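Local coordinates for protein uracil-dna glycosylase (Deinococcus radiodurans, PDB 4UQM) that belongs to the uracil-DNA glycosylase superfamily and has an alpha/beta fold, with a parallel four-stranded sheet flanked by helices, at residues 45-50 and 158-163; 70-75 and 172-177; 163-168 and 191-196; 223-228 and 236-241. The protein carries 1 engineered substitution. All coordinates share one frame; numbering follows the deposited sequence.

Contact 1: residues 45-50 and 158-163; sequences DFLRQE and KGWEHF
Phe46 and Leu47 of helix 38-53 meet Lys158 and Trp160 where helix 160-172 begins. The contact joins an N-terminal helix to a helix that flanks the parallel sheet of the alpha/beta fold. The inner part is Leu47 against Trp160. CD1 of Leu47 comes obliquely to the six-membered part of the indole, 3.5 Å from CZ2 of Trp160. The Leu47 side chain reaches there with CG anti to its carbonyl carbon (chi1 -67°) and its own chain extended. Trp160 is buried. Its NE1 hydrogen bonds to Thr146 OG1, a tie that should limit rotation of the indole. Leu43, one turn earlier on helix 38-53, also touches Trp160. The outer part lies on the solvent side and is less fixed. Lys158 is exposed and was modelled in two conformers. In one of them its chain bends at chi2 (-61°) and runs across one face of the Phe46 ring, off centre. CG of Lys158 lies 3.6 Å from CE2 of Phe46. The next carbon along, CD of Lys158, makes a CH-pi contact with that ring, 4.2 Å from its centroid. No hydrogen bond crosses between the two segments. Gly159, between Lys158 and Trp160, is the N-cap residue of helix 160-172. On the opposite face of the Phe46 ring lies the side chain of Glu50, whose OE1 is taken up by Arg148 and His155. Phe46 is thus held between two aliphatic groups, with Glu50 CG 3.4 Å above its plane.

Contact 2: residues 70-75 and 172-177; sequences TPLGEV and NAKEER
Lys174 reaches across from the loop 172-177 to the short 3-10 turn at 72-74, and nearly the whole contact depends on its side chain. The polar part is a pair of hydrogen bonds from one ammonium group. NZ of Lys174 donates to Leu72 O at 2.8 Å and to Val75 O at 3.1 Å. Both bonds lie in the plane of their carbonyl. At Val75 O the donor sits on a lone pair, with a C=O...N angle of 130°. At Leu72 O the approach is more end-on, at 148°. Leu72 O has a second donor in Val75 N, which closes the turn. The lysine charge therefore lies beside carbonyls at the two ends of the turn, a placement that probably favours the protonated amine. Gly73 O is also near NZ, but the angle is poor and no bond is counted. The apolar part is small. CD1 of Leu72 rests 3.9 Å from CD of Lys174, and the two side chains run past each other in opposite directions. The lysine chain bends at chi3 (60°) and again at chi4, which turns NZ in between the two carbonyls. The loop 70-75 leads into strand 77-81 and the loop 172-177 into strand 179-183. These are neighbouring parallel strands, so the contact joins their entry loops at one end of the sheet. Helix 25-35 packs beside it, with Trp27 against Leu72 and Val75. Val171, near the end of helix 160-172, touches the same two residues.

Contact 3: residues 163-168 and 191-196; sequences FTDAVI and KKLITG
Along the side of helix 160-172, Leu193 packs against Asp165 and Ile168, and Ile194 against Ile168. Both come from the connection between strands 179-183 and 200-204. Leu193 carries most of the contact. It belongs to a 3-10 turn at 191-193, and its CB is directed toward the helix. CB of Leu193 lies 3.7 Å from CG2 of Ile168. Its CD1 reaches back one turn, toward the helix start, and lies 3.4 Å from OD1 of Asp165. The leucine crosses both helix side chains at about a right angle. Through CB and CD1 it bridges two residues one turn apart. The two strands that this connection joins are parallel neighbours in the sheet, so 191-196 is part of a beta-alpha-beta crossover. Helix 160-172 comes just before the first of these strands. The contact thus sets the crossover against the preceding helix, on one face of the sheet. Ile168 is the buried residue here and was modelled in two conformers. In one of them its CG2 is anti to the backbone N, directed at the loop, and also lies 4.1 Å from CG1 of Ile194. Phe180 on strand 179-183 packs against both isoleucines. Only apolar packing and the aspartate-leucine contact join the segments, with no hydrogen bond between them. The Asp165 carboxylate finds its charged partner elsewhere. OD1 makes a salt bridge with Lys190, the residue just ahead of the loop segment. Lys190 NZ also bonds to Thr164 OG1, and that hydroxyl bonds in turn to Ala143 O.

Contact 4: residues 223-228 and 236-241; sequences KTNEAL and VEWQLP
Asn225, on helix 220-230, sets its amide against the backbone of Val236 and beside the indole of Trp238. Its two ends bind the same residue. OD1 of Asn225 accepts from Val236 N at 2.9 Å, and ND2 of Asn225 donates to Val236 O at 3.1 Å. The bonds differ in direction. Val236 N stands above the amide carbonyl plane, 45° out of it, and so is not on a lone pair. Val236 O is met in its carbonyl plane, on a lone pair, though it is tilted from the amide plane of Asn225. CG of Asn225 is anti to its own carbonyl carbon (chi1 -77°), which sends the amide off the helix toward Val236. The pair of bonds should fix which end of the amide is oxygen. The Trp238 indole runs past the amide in the opposite direction, with the two planes 27° apart. ND2 of Asn225 and NE1 of Trp238 are 3.3 Å apart, but both are donors and no bond joins them. Val236 CG1 lies over the centre of the indole, 3.6 Å above its plane. The rest is apolar. CG2 of Thr224 meets the indole edge at CZ2 of Trp238. CD1 of Leu228 lies 4.1 Å from CG2 of Val236, the two side chains set at a slant. Beyond helix 220-230 the chain comes back to it at Val236 and Trp238, then leaves it. Thr224 and Leu228 also pack on Val179 of strand 179-183. Trp238 meets Phe221 and Trp133 edge-to-face, the latter from helix 131-134.

Contact 4 is the most buried and contact 2 lies at the surface, while contacts 1 and 3 are partly buried. Contacts 1 and 3 use successive turns of helix 160-172, and both rest mainly on carbon contacts, with no hydrogen bond across. Contact 2 takes up the chain at the end of that helix and relies on one lysine amine. Contact 4 relies instead on an amide bonded to backbone, sheltered by aromatic and aliphatic groups. Neighbours are tied directly. Asn172 of contact 2 probably bonds to Gly196 and Thr195 of contact 3. Arg177 NH1 of contact 2 reaches Ala227 O of contact 4. Contacts 1 and 4 lie on opposite sides of the chain's centre.

Contact 1: residues 45-50 and 158-163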
# COMPACT_ATOMS: atom_id res chain seq x y z
N ASP A 45 -6.68 15.59 -14.09
CA ASP A 45 -6.58 17.03 -14.39
C ASP A 45 -6.22 17.80 -13.13
O ASP A 45 -5.43 18.74 -13.17
CB ASP A 45 -7.89 17.59 -14.95
CG ASP A 45 -8.12 17.22 -16.39
OD1 ASP A 45 -7.20 16.79 -17.11
OD2 ASP A 45 -9.28 17.36 -16.78
N PHE A 46 -6.80 17.40 -12.00
CA PHE A 46 -6.46 18.06 -10.73
C PHE A 46 -5.00 17.84 -10.38
O PHE A 46 -4.31 18.75 -9.95
CB PHE A 46 -7.40 17.53 -9.63
CG PHE A 46 -6.96 17.86 -8.20
CD1 PHE A 46 -7.02 19.15 -7.72
CD2 PHE A 46 -6.39 16.88 -7.42
CE1 PHE A 46 -6.59 19.43 -6.36
CE2 PHE A 46 -5.96 17.14 -6.08
CZ PHE A 46 -6.05 18.43 -5.62
N LEU A 47 -4.53 16.61 -10.53
CA LEU A 47 -3.14 16.30 -10.20
C LEU A 47 -2.16 17.04 -11.13
O LEU A 47 -1.12 17.45 -10.69
CB LEU A 47 -2.87 14.78 -10.28
CG LEU A 47 -3.62 14.01 -9.20
CD1 LEU A 47 -3.34 12.55 -9.40
CD2 LEU A 47 -3.28 14.48 -7.78
N ARG A 48 -2.49 17.21 -12.41
CA ARG A 48 -1.64 18.02 -13.27
C ARG A 48 -1.52 19.48 -12.79
O ARG A 48 -0.44 20.05 -12.74
CB ARG A 48 -2.14 17.92 -14.69
CG ARG A 48 -1.91 16.54 -15.28
CD ARG A 48 -2.67 16.38 -16.59
NE ARG A 48 -2.52 15.03 -17.12
CZ ARG A 48 -3.11 14.57 -18.22
NH1 ARG A 48 -3.91 15.36 -18.96
NH2 ARG A 48 -2.93 13.31 -18.58
N GLN A 49 -2.63 20.05 -12.34
CA GLN A 49 -2.61 21.39 -11.76
C GLN A 49 -1.79 21.43 -10.49
O GLN A 49 -0.99 22.36 -10.26
CB GLN A 49 -4.04 21.89 -11.47
CG GLN A 49 -4.79 22.47 -12.64
CD GLN A 49 -4.24 23.86 -13.00
OE1 GLN A 49 -3.42 24.42 -12.28
NE2 GLN A 49 -4.64 24.35 -14.09
N GLU A 50 -1.99 20.42 -9.66
CA GLU A 50 -1.24 20.35 -8.41
C GLU A 50 0.28 20.26 -8.64
O GLU A 50 1.08 20.93 -7.98
CB GLU A 50 -1.70 19.19 -7.53
CG GLU A 50 -3.05 19.43 -6.87
CD GLU A 50 -2.91 20.24 -5.57
OE1 GLU A 50 -2.18 19.79 -4.69
OE2 GLU A 50 -3.47 21.36 -5.46
N LYS A 158 -10.31 13.60 -3.58
CA LYS A 158 -10.12 14.18 -4.92
C LYS A 158 -10.27 13.17 -6.05
O LYS A 158 -10.05 13.53 -7.21
CB LYS A 158 -8.70 14.76 -4.99
CG LYS A 158 -8.39 15.76 -3.89
CD LYS A 158 -9.33 16.94 -3.98
CE LYS A 158 -8.98 18.04 -3.02
NZ LYS A 158 -10.10 19.04 -3.06
N GLY A 159 -10.66 11.95 -5.73
CA GLY A 159 -10.85 10.91 -6.71
C GLY A 159 -10.05 9.68 -6.52
O GLY A 159 -10.42 8.63 -7.04
N TRP A 160 -8.96 9.72 -5.74
CA TRP A 160 -8.19 8.51 -5.58
C TRP A 160 -8.98 7.38 -4.93
O TRP A 160 -8.74 6.20 -5.20
CB TRP A 160 -6.92 8.73 -4.73
CG TRP A 160 -5.76 9.31 -5.46
CD1 TRP A 160 -5.11 10.50 -5.21
CD2 TRP A 160 -5.09 8.72 -6.57
NE1 TRP A 160 -4.06 10.66 -6.11
CE2 TRP A 160 -4.05 9.59 -6.95
CE3 TRP A 160 -5.28 7.54 -7.30
CZ2 TRP A 160 -3.22 9.30 -8.04
CZ3 TRP A 160 -4.45 7.25 -8.37
CH2 TRP A 160 -3.43 8.13 -8.72
N GLU A 161 -9.85 7.74 -3.99
CA GLU A 161 -10.57 6.70 -3.25
C GLU A 161 -11.43 5.83 -4.13
O GLU A 161 -11.53 4.63 -3.87
CB GLU A 161 -11.44 7.32 -2.15
CG GLU A 161 -10.65 7.97 -1.01
CD GLU A 161 -10.18 9.40 -1.24
OE1 GLU A 161 -10.33 9.95 -2.38
OE2 GLU A 161 -9.69 10.01 -0.24
N HIS A 162 -11.97 6.38 -5.22
CA HIS A 162 -12.71 5.54 -6.16
C HIS A 162 -11.76 4.56 -6.84
O HIS A 162 -12.10 3.41 -7.07
CB HIS A 162 -13.37 6.41 -7.22
CG HIS A 162 -14.44 7.29 -6.70
ND1 HIS A 162 -15.52 6.81 -6.00
CD2 HIS A 162 -14.64 8.62 -6.83
CE1 HIS A 162 -16.33 7.81 -5.69
NE2 HIS A 162 -15.80 8.93 -6.16
N PHE A 163 -10.59 5.03 -7.21
CA PHE A 163 -9.60 4.17 -7.87
C PHE A 163 -9.10 3.08 -6.92
O PHE A 163 -9.03 1.90 -7.30
CB PHE A 163 -8.44 5.00 -8.37
CG PHE A 163 -7.37 4.16 -9.04
CD1 PHE A 163 -7.58 3.69 -10.33
CD2 PHE A 163 -6.23 3.77 -8.34
CE1 PHE A 163 -6.63 2.85 -10.92
CE2 PHE A 163 -5.28 2.96 -8.93
CZ PHE A 163 -5.45 2.52 -10.23

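Contact 2: residues 70-75 and 172-177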
# COMPACT_ATOMS: atom_id res chain seq x y z
N THR A 70 3.76 -5.89 -7.92
CA THR A 70 2.95 -7.03 -7.48
C THR A 70 1.73 -7.18 -8.40
O THR A 70 0.72 -6.55 -8.14
CB THR A 70 2.49 -6.82 -6.04
OG1 THR A 70 3.64 -6.46 -5.22
CG2 THR A 70 1.85 -8.09 -5.52
N PRO A 71 1.80 -8.05 -9.42
CA PRO A 71 0.65 -8.34 -10.31
C PRO A 71 -0.58 -8.81 -9.52
O PRO A 71 -0.43 -9.44 -8.47
CB PRO A 71 1.17 -9.46 -11.21
CG PRO A 71 2.66 -9.22 -11.24
CD PRO A 71 3.03 -8.72 -9.86
N LEU A 72 -1.78 -8.53 -10.03
CA LEU A 72 -3.00 -8.94 -9.37
C LEU A 72 -3.00 -10.42 -9.03
O LEU A 72 -3.37 -10.83 -7.92
CB LEU A 72 -4.19 -8.63 -10.30
CG LEU A 72 -5.59 -9.05 -9.87
CD1 LEU A 72 -5.93 -8.59 -8.46
CD2 LEU A 72 -6.61 -8.58 -10.89
N GLY A 73 -2.59 -11.25 -9.97
CA GLY A 73 -2.52 -12.68 -9.74
C GLY A 73 -1.56 -13.13 -8.64
O GLY A 73 -1.67 -14.29 -8.19
N GLU A 74 -0.60 -12.29 -8.26
CA GLU A 74 0.36 -12.64 -7.22
C GLU A 74 -0.02 -12.11 -5.86
O GLU A 74 0.62 -12.48 -4.89
CB GLU A 74 1.74 -12.08 -7.59
CG GLU A 74 2.26 -12.71 -8.87
CD GLU A 74 3.68 -12.36 -9.26
OE1 GLU A 74 4.46 -11.90 -8.43
OE2 GLU A 74 4.04 -12.60 -10.44
N VAL A 75 -1.06 -11.30 -5.75
CA VAL A 75 -1.39 -10.70 -4.45
C VAL A 75 -1.85 -11.76 -3.45
O VAL A 75 -2.80 -12.47 -3.71
CB VAL A 75 -2.48 -9.61 -4.58
CG1 VAL A 75 -2.84 -9.01 -3.24
CG2 VAL A 75 -2.05 -8.51 -5.53
N ASN A 172 -10.46 -8.45 -4.09
CA ASN A 172 -11.54 -9.19 -3.41
C ASN A 172 -12.21 -10.23 -4.30
O ASN A 172 -12.69 -11.27 -3.84
CB ASN A 172 -12.59 -8.19 -2.96
CG ASN A 172 -13.71 -8.84 -2.22
OD1 ASN A 172 -13.52 -9.36 -1.12
ND2 ASN A 172 -14.89 -8.81 -2.79
N ALA A 173 -12.27 -9.95 -5.59
CA ALA A 173 -12.81 -10.89 -6.57
C ALA A 173 -11.97 -12.17 -6.73
O ALA A 173 -12.45 -13.14 -7.35
CB ALA A 173 -12.99 -10.21 -7.92
N LYS A 174 -10.72 -12.18 -6.25
CA LYS A 174 -9.93 -13.42 -6.30
C LYS A 174 -10.55 -14.47 -5.39
O LYS A 174 -11.05 -14.16 -4.30
CB LYS A 174 -8.48 -13.17 -5.91
CG LYS A 174 -7.66 -12.29 -6.86
CD LYS A 174 -6.44 -11.73 -6.15
CE LYS A 174 -5.47 -12.72 -5.61
NZ LYS A 174 -4.27 -12.94 -6.38
N GLU A 175 -10.45 -15.72 -5.81
CA GLU A 175 -11.02 -16.85 -5.07
C GLU A 175 -10.11 -17.27 -3.92
O GLU A 175 -10.59 -17.51 -2.81
CB GLU A 175 -11.38 -17.99 -6.04
CG GLU A 175 -12.42 -17.50 -7.07
CD GLU A 175 -12.78 -18.44 -8.22
OE1 GLU A 175 -11.86 -18.90 -8.98
OE2 GLU A 175 -14.01 -18.63 -8.43
N GLU A 176 -8.81 -17.28 -4.15
CA GLU A 176 -7.86 -17.70 -3.11
C GLU A 176 -7.68 -16.62 -2.08
O GLU A 176 -7.70 -15.45 -2.41
CB GLU A 176 -6.51 -18.08 -3.67
CG GLU A 176 -5.88 -19.18 -2.82
CD GLU A 176 -4.75 -19.91 -3.50
OE1 GLU A 176 -4.28 -19.39 -4.55
OE2 GLU A 176 -4.36 -21.01 -3.00
N ARG A 177 -7.52 -17.06 -0.83
CA ARG A 177 -7.38 -16.15 0.29
C ARG A 177 -6.36 -15.03 0.08
O ARG A 177 -5.18 -15.24 -0.25
CB ARG A 177 -6.95 -16.92 1.55
CG ARG A 177 -6.67 -16.00 2.74
CD ARG A 177 -6.74 -16.74 4.04
NE ARG A 177 -8.12 -17.10 4.44
CZ ARG A 177 -8.42 -17.67 5.59
NH1 ARG A 177 -7.46 -18.13 6.40
NH2 ARG A 177 -9.69 -17.88 5.91

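Contact 3: residues 163-168 and 191-196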
# COMPACT_ATOMS: atom_id res chain seq x y z
N PHE A 163 -10.59 5.03 -7.21
CA PHE A 163 -9.60 4.17 -7.87
C PHE A 163 -9.10 3.08 -6.92
O PHE A 163 -9.03 1.90 -7.30
CB PHE A 163 -8.44 5.00 -8.37
CG PHE A 163 -7.37 4.16 -9.04
CD1 PHE A 163 -7.58 3.69 -10.33
CD2 PHE A 163 -6.23 3.77 -8.34
CE1 PHE A 163 -6.63 2.85 -10.92
CE2 PHE A 163 -5.28 2.96 -8.93
CZ PHE A 163 -5.45 2.52 -10.23
N THR A 164 -8.76 3.44 -5.69
CA THR A 164 -8.29 2.41 -4.78
C THR A 164 -9.44 1.50 -4.31
O THR A 164 -9.19 0.33 -4.01
CB THR A 164 -7.45 2.95 -3.61
OG1 THR A 164 -8.22 3.88 -2.88
CG2 THR A 164 -6.19 3.58 -4.14
N ASP A 165 -10.69 1.97 -4.31
CA ASP A 165 -11.84 1.02 -4.19
C ASP A 165 -11.79 -0.04 -5.29
O ASP A 165 -12.01 -1.22 -5.04
CB ASP A 165 -13.21 1.74 -4.32
CG ASP A 165 -13.63 2.53 -3.06
OD1 ASP A 165 -12.99 2.39 -2.00
OD2 ASP A 165 -14.65 3.25 -3.21
N ALA A 166 -11.54 0.39 -6.54
CA ALA A 166 -11.50 -0.54 -7.66
C ALA A 166 -10.36 -1.55 -7.51
O ALA A 166 -10.53 -2.74 -7.84
CB ALA A 166 -11.41 0.21 -8.99
N VAL A 167 -9.23 -1.12 -6.97
CA VAL A 167 -8.11 -2.04 -6.73
C VAL A 167 -8.51 -3.08 -5.67
O VAL A 167 -8.35 -4.28 -5.89
CB VAL A 167 -6.84 -1.29 -6.32
CG1 VAL A 167 -5.73 -2.25 -5.88
CG2 VAL A 167 -6.34 -0.37 -7.44
N ILE A 168 -9.08 -2.62 -4.57
CA ILE A 168 -9.60 -3.49 -3.49
C ILE A 168 -10.60 -4.47 -4.06
O ILE A 168 -10.54 -5.67 -3.79
CB ILE A 168 -10.32 -2.66 -2.40
CG1 ILE A 168 -9.31 -1.87 -1.55
CG2 ILE A 168 -11.24 -3.54 -1.53
CD1 ILE A 168 -8.55 -2.71 -0.55
N LYS A 191 -13.19 -1.42 4.38
CA LYS A 191 -13.54 -2.73 4.96
C LYS A 191 -14.81 -3.35 4.39
O LYS A 191 -14.82 -4.52 4.13
CB LYS A 191 -13.65 -2.63 6.48
CG LYS A 191 -13.93 -3.96 7.15
CD LYS A 191 -13.99 -3.74 8.64
CE LYS A 191 -14.36 -5.00 9.39
NZ LYS A 191 -14.73 -4.54 10.77
N LYS A 192 -15.86 -2.55 4.19
CA LYS A 192 -17.11 -3.03 3.62
C LYS A 192 -17.03 -3.67 2.23
O LYS A 192 -17.91 -4.45 1.85
CB LYS A 192 -18.18 -1.91 3.60
CG LYS A 192 -17.89 -0.76 2.66
CD LYS A 192 -19.10 0.14 2.45
CE LYS A 192 -19.88 -0.31 1.21
NZ LYS A 192 -21.16 0.39 0.96
N LEU A 193 -15.96 -3.35 1.50
CA LEU A 193 -15.77 -3.90 0.16
C LEU A 193 -15.21 -5.31 0.21
O LEU A 193 -15.20 -6.00 -0.83
CB LEU A 193 -14.77 -3.03 -0.63
CG LEU A 193 -15.22 -1.58 -0.83
CD1 LEU A 193 -14.13 -0.81 -1.55
CD2 LEU A 193 -16.58 -1.47 -1.48
N ILE A 194 -14.64 -5.72 1.35
CA ILE A 194 -13.98 -7.02 1.47
C ILE A 194 -15.00 -8.10 1.91
O ILE A 194 -15.21 -8.39 3.07
CB ILE A 194 -12.73 -6.95 2.34
CG1 ILE A 194 -11.78 -5.85 1.78
CG2 ILE A 194 -12.03 -8.30 2.33
CD1 ILE A 194 -10.91 -5.25 2.82
N THR A 195 -15.69 -8.64 0.93
CA THR A 195 -16.78 -9.59 1.15
C THR A 195 -16.42 -11.02 0.79
O THR A 195 -17.19 -11.94 1.07
CB THR A 195 -17.94 -9.21 0.23
OG1 THR A 195 -17.47 -9.20 -1.13
CG2 THR A 195 -18.48 -7.86 0.57
N GLY A 196 -15.28 -11.23 0.14
CA GLY A 196 -14.95 -12.59 -0.31
C GLY A 196 -14.88 -13.58 0.85
O GLY A 196 -14.23 -13.28 1.87

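Contact 4: residues 223-228 and 236-241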
# COMPACT_ATOMS: atom_id res chain seq x y z
N LYS A 223 -0.60 -12.66 12.56
CA LYS A 223 -1.98 -12.97 12.19
C LYS A 223 -2.09 -13.22 10.69
O LYS A 223 -2.74 -14.17 10.27
CB LYS A 223 -2.93 -11.84 12.61
CG LYS A 223 -3.13 -11.77 14.10
CD LYS A 223 -3.89 -10.54 14.48
CE LYS A 223 -4.14 -10.46 15.98
NZ LYS A 223 -4.52 -9.08 16.37
N THR A 224 -1.37 -12.42 9.88
CA THR A 224 -1.39 -12.63 8.43
C THR A 224 -0.86 -14.02 8.07
O THR A 224 -1.45 -14.74 7.27
CB THR A 224 -0.56 -11.52 7.75
OG1 THR A 224 -1.24 -10.28 7.91
CG2 THR A 224 -0.35 -11.80 6.26
N ASN A 225 0.28 -14.38 8.65
CA ASN A 225 0.89 -15.65 8.32
C ASN A 225 0.06 -16.84 8.76
O ASN A 225 -0.05 -17.83 8.03
CB ASN A 225 2.32 -15.73 8.83
CG ASN A 225 3.27 -14.95 7.95
OD1 ASN A 225 2.90 -14.48 6.89
ND2 ASN A 225 4.52 -14.83 8.39
N GLU A 226 -0.60 -16.71 9.91
CA GLU A 226 -1.45 -17.80 10.36
C GLU A 226 -2.65 -17.99 9.40
O GLU A 226 -2.97 -19.11 9.01
CB GLU A 226 -1.89 -17.54 11.79
CG GLU A 226 -2.83 -18.59 12.37
CD GLU A 226 -3.18 -18.36 13.84
OE1 GLU A 226 -2.67 -17.34 14.42
OE2 GLU A 226 -3.93 -19.19 14.42
N ALA A 227 -3.25 -16.88 8.97
CA ALA A 227 -4.34 -16.96 8.00
C ALA A 227 -3.89 -17.57 6.66
O ALA A 227 -4.61 -18.37 6.05
CB ALA A 227 -4.97 -15.58 7.78
N LEU A 228 -2.74 -17.12 6.15
CA LEU A 228 -2.24 -17.68 4.90
C LEU A 228 -2.02 -19.18 5.04
O LEU A 228 -2.44 -19.96 4.19
CB LEU A 228 -0.96 -17.00 4.46
CG LEU A 228 -1.14 -15.53 4.03
CD1 LEU A 228 0.19 -14.81 3.91
CD2 LEU A 228 -1.95 -15.47 2.74
N VAL A 236 4.33 -15.13 4.46
CA VAL A 236 5.29 -14.11 4.04
C VAL A 236 6.57 -14.23 4.86
O VAL A 236 6.55 -14.43 6.06
CB VAL A 236 4.71 -12.68 4.28
CG1 VAL A 236 5.74 -11.58 3.98
CG2 VAL A 236 3.46 -12.46 3.44
N GLU A 237 7.70 -14.10 4.18
CA GLU A 237 8.96 -13.93 4.86
C GLU A 237 9.15 -12.45 5.16
O GLU A 237 9.48 -11.66 4.26
CB GLU A 237 10.09 -14.42 3.98
CG GLU A 237 11.47 -14.14 4.54
CD GLU A 237 11.68 -14.87 5.83
OE1 GLU A 237 11.90 -16.09 5.78
OE2 GLU A 237 11.53 -14.27 6.89
N TRP A 238 8.83 -12.05 6.38
CA TRP A 238 8.88 -10.65 6.74
C TRP A 238 10.32 -10.13 6.89
O TRP A 238 10.57 -8.93 6.74
CB TRP A 238 8.06 -10.36 8.02
CG TRP A 238 6.58 -10.62 7.86
CD1 TRP A 238 5.85 -11.65 8.40
CD2 TRP A 238 5.64 -9.82 7.12
NE1 TRP A 238 4.53 -11.53 8.03
CE2 TRP A 238 4.37 -10.41 7.26
CE3 TRP A 238 5.76 -8.63 6.40
CZ2 TRP A 238 3.23 -9.89 6.64
CZ3 TRP A 238 4.62 -8.11 5.80
CH2 TRP A 238 3.38 -8.74 5.92
N GLN A 239 11.28 -11.00 7.20
CA GLN A 239 12.67 -10.55 7.28
C GLN A 239 13.13 -9.93 5.99
O GLN A 239 12.88 -10.47 4.94
CB GLN A 239 13.60 -11.72 7.62
CG GLN A 239 15.05 -11.30 7.85
CD GLN A 239 15.16 -10.31 9.01
OE1 GLN A 239 14.85 -10.66 10.16
NE2 GLN A 239 15.59 -9.10 8.73
N LEU A 240 13.74 -8.74 6.10
CA LEU A 240 14.34 -8.01 5.01
C LEU A 240 15.82 -8.28 4.94
O LEU A 240 16.42 -8.61 5.97
CB LEU A 240 14.10 -6.53 5.23
CG LEU A 240 12.63 -6.13 5.17
CD1 LEU A 240 12.44 -4.83 5.92
CD2 LEU A 240 12.08 -6.04 3.75
N PRO A 241 16.43 -8.12 3.75
CA PRO A 241 17.89 -8.25 3.67
C PRO A 241 18.62 -7.25 4.55
O PRO A 241 18.14 -6.12 4.70
CB PRO A 241 18.21 -8.04 2.20
CG PRO A 241 16.98 -7.72 1.54
CD PRO A 241 15.84 -7.72 2.48